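MarR family transcriptional regulator (Peptoclostridium difficile, PDB 5ERI) probably binds DNA through a winged helix-turn-helix domain and regulates transcription, as do other members of the MarR family. Local coordinates at residues 98-103 / 114-119. Residues are numbered along the deposited sequence; the frame is centred on the assembly and turned at random.
Sequences YVDKKQ and TPTDKS
Lys118 reaches over one face of the Tyr98 ring. Its side chain leaves the backbone with CG opposite N (chi1 178°) and stays extended. Lys118 CE comes within 3.5 Å of Tyr98 CE1. Lys118 NZ sits above the plane, displaced toward the rim, in a cation-pi contact 4.4 Å from the centroid of the Tyr98 ring. The ammonium group also hydrogen-bonds to the carbonyl of Ala96, while the phenol OH is tied to the carbonyl of Leu51, so both polar ends are held from outside the pair. At the ring's edge, close to its plane, Ser119 CB lies 3.7 Å from Tyr98 CD1. Tyr98 O in turn accepts the backbone N-H of Thr116, with Thr116 N to Tyr98 O at 3.1 Å; the bond is nearly straight, but the donor stands above the carbonyl plane. This is the base of the beta wing in the winged helix-turn-helix fold of MarR proteins: strand 111-115 returns antiparallel to strand 99-103 and leads through Thr116 into helix 117-138. In the hairpin, Asp100 and Thr114 form a hydrogen-bonded pair, Asp100 N to Thr114 O 2.9 Å and Thr114 N to Asp100 O 3.0 Å. Their side chains share one face of the sheet, where Thr114 CG2 touches Asp100 CB. The side chains of Thr116 and Asp100 cross at about a right angle, with the Thr116 methyl toward the carboxylate: Thr116 CG2 is 3.3 Å from Asp100 OD2. The Thr116 hydroxyl, at chi1 62°, turns instead to the carbonyl of Gly97. On the other face Val99 packs on Ile64 and Pro115 on Cys65, both of helix 57-66.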
loop_
_atom_site.group_PDB
_atom_site.type_symbol
_atom_site.label_atom_id
_atom_site.label_comp_id
_atom_site.label_asym_id
_atom_site.label_seq_id
_atom_site.Cartn_x
_atom_site.Cartn_y
_atom_site.Cartn_z
ATOM N N TYR A 98 20.463 -6.700 9.216
ATOM C CA TYR A 98 20.525 -5.697 8.149
ATOM C C TYR A 98 20.746 -4.317 8.759
ATOM O O TYR A 98 21.233 -3.413 8.111
ATOM C CB TYR A 98 19.255 -5.718 7.311
ATOM C CG TYR A 98 19.099 -6.839 6.334
ATOM C CD1 TYR A 98 19.953 -6.954 5.284
ATOM C CD2 TYR A 98 18.004 -7.694 6.388
ATOM C CE1 TYR A 98 19.789 -7.935 4.336
ATOM C CE2 TYR A 98 17.822 -8.697 5.446
ATOM C CZ TYR A 98 18.735 -8.796 4.411
ATOM O OH TYR A 98 18.651 -9.764 3.460
ATOM N N VAL A 99 20.439 -4.177 10.036
ATOM C CA VAL A 99 20.441 -2.884 10.672
ATOM C C VAL A 99 21.031 -2.981 12.060
ATOM O O VAL A 99 20.834 -3.963 12.739
ATOM C CB VAL A 99 18.986 -2.384 10.811
ATOM C CG1 VAL A 99 18.864 -1.203 11.743
ATOM C CG2 VAL A 99 18.465 -1.990 9.439
ATOM N N ASP A 100 21.727 -1.928 12.480
ATOM C CA ASP A 100 22.162 -1.767 13.872
ATOM C C ASP A 100 21.432 -0.569 14.416
ATOM O O ASP A 100 21.191 0.363 13.687
ATOM C CB ASP A 100 23.675 -1.510 13.954
ATOM C CG ASP A 100 24.508 -2.735 13.584
ATOM O OD1 ASP A 100 24.111 -3.891 13.954
ATOM O OD2 ASP A 100 25.558 -2.524 12.925
ATOM N N LYS A 101 21.008 -0.626 15.670
ATOM C CA LYS A 101 20.457 0.540 16.370
ATOM C C LYS A 101 21.323 0.833 17.584
ATOM O O LYS A 101 21.802 -0.090 18.252
ATOM C CB LYS A 101 19.008 0.376 16.809
ATOM C CG LYS A 101 18.724 -0.553 17.968
ATOM C CD LYS A 101 17.223 -0.510 18.320
ATOM C CE LYS A 101 16.846 -1.429 19.499
ATOM N NZ LYS A 101 17.030 -2.917 19.323
ATOM N N LYS A 102 21.518 2.120 17.837
ATOM C CA LYS A 102 22.272 2.607 18.977
ATOM C C LYS A 102 21.475 3.713 19.661
ATOM O O LYS A 102 20.836 4.562 19.044
ATOM C CB LYS A 102 23.664 3.051 18.532
ATOM C CG LYS A 102 24.470 1.885 17.936
ATOM C CD LYS A 102 25.977 2.163 17.873
ATOM C CE LYS A 102 26.754 1.032 17.184
ATOM N NZ LYS A 102 28.228 1.310 17.142
ATOM N N GLN A 103 21.459 3.696 20.965
ATOM C CA GLN A 103 20.745 4.715 21.719
ATOM C C GLN A 103 21.337 6.081 21.339
ATOM O O GLN A 103 22.524 6.184 21.077
ATOM C CB GLN A 103 20.967 4.435 23.196
ATOM C CG GLN A 103 20.038 5.191 24.122
ATOM C CD GLN A 103 20.345 4.923 25.594
ATOM O OE1 GLN A 103 19.435 4.872 26.415
ATOM N NE2 GLN A 103 21.631 4.745 25.930
ATOM N N THR A 114 21.315 2.516 11.633
ATOM C CA THR A 114 22.420 2.476 10.748
ATOM C C THR A 114 22.410 1.168 9.988
ATOM O O THR A 114 22.014 0.142 10.538
ATOM C CB THR A 114 23.675 2.601 11.644
ATOM O OG1 THR A 114 24.338 3.808 11.287
ATOM C CG2 THR A 114 24.630 1.419 11.551
ATOM N N PRO A 115 22.870 1.181 8.715
ATOM C CA PRO A 115 22.934 -0.068 7.961
ATOM C C PRO A 115 24.188 -0.843 8.327
ATOM O O PRO A 115 25.225 -0.219 8.602
ATOM C CB PRO A 115 23.044 0.414 6.505
ATOM C CG PRO A 115 23.801 1.733 6.585
ATOM C CD PRO A 115 23.328 2.327 7.901
ATOM N N THR A 116 24.096 -2.172 8.278
ATOM C CA THR A 116 25.241 -3.024 8.459
ATOM C C THR A 116 25.884 -3.284 7.108
ATOM O O THR A 116 25.253 -3.012 6.057
ATOM C CB THR A 116 24.828 -4.378 9.037
ATOM O OG1 THR A 116 23.932 -5.048 8.112
ATOM C CG2 THR A 116 24.178 -4.167 10.390
ATOM N N ASP A 117 27.103 -3.854 7.146
ATOM C CA ASP A 117 27.910 -4.147 5.941
ATOM C C ASP A 117 27.119 -4.987 4.918
ATOM O O ASP A 117 27.161 -4.724 3.702
ATOM C CB ASP A 117 29.240 -4.859 6.324
ATOM C CG ASP A 117 30.373 -3.871 6.738
ATOM O OD1 ASP A 117 30.153 -2.624 6.698
ATOM O OD2 ASP A 117 31.487 -4.358 7.097
ATOM N N LYS A 118 26.377 -5.956 5.451
ATOM C CA LYS A 118 25.508 -6.848 4.674
ATOM C C LYS A 118 24.479 -6.122 3.757
ATOM O O LYS A 118 24.347 -6.387 2.524
ATOM C CB LYS A 118 24.743 -7.749 5.672
ATOM C CG LYS A 118 23.760 -8.704 4.996
ATOM C CD LYS A 118 23.421 -9.864 5.900
ATOM C CE LYS A 118 22.027 -10.360 5.610
ATOM N NZ LYS A 118 21.555 -11.051 6.826
ATOM N N SER A 119 23.746 -5.213 4.392
ATOM C CA SER A 119 22.689 -4.493 3.728
ATOM C C SER A 119 23.210 -3.531 2.606
ATOM O O SER A 119 22.495 -3.207 1.649
ATOM C CB SER A 119 21.805 -3.835 4.796
ATOM O OG SER A 119 22.394 -2.673 5.288
#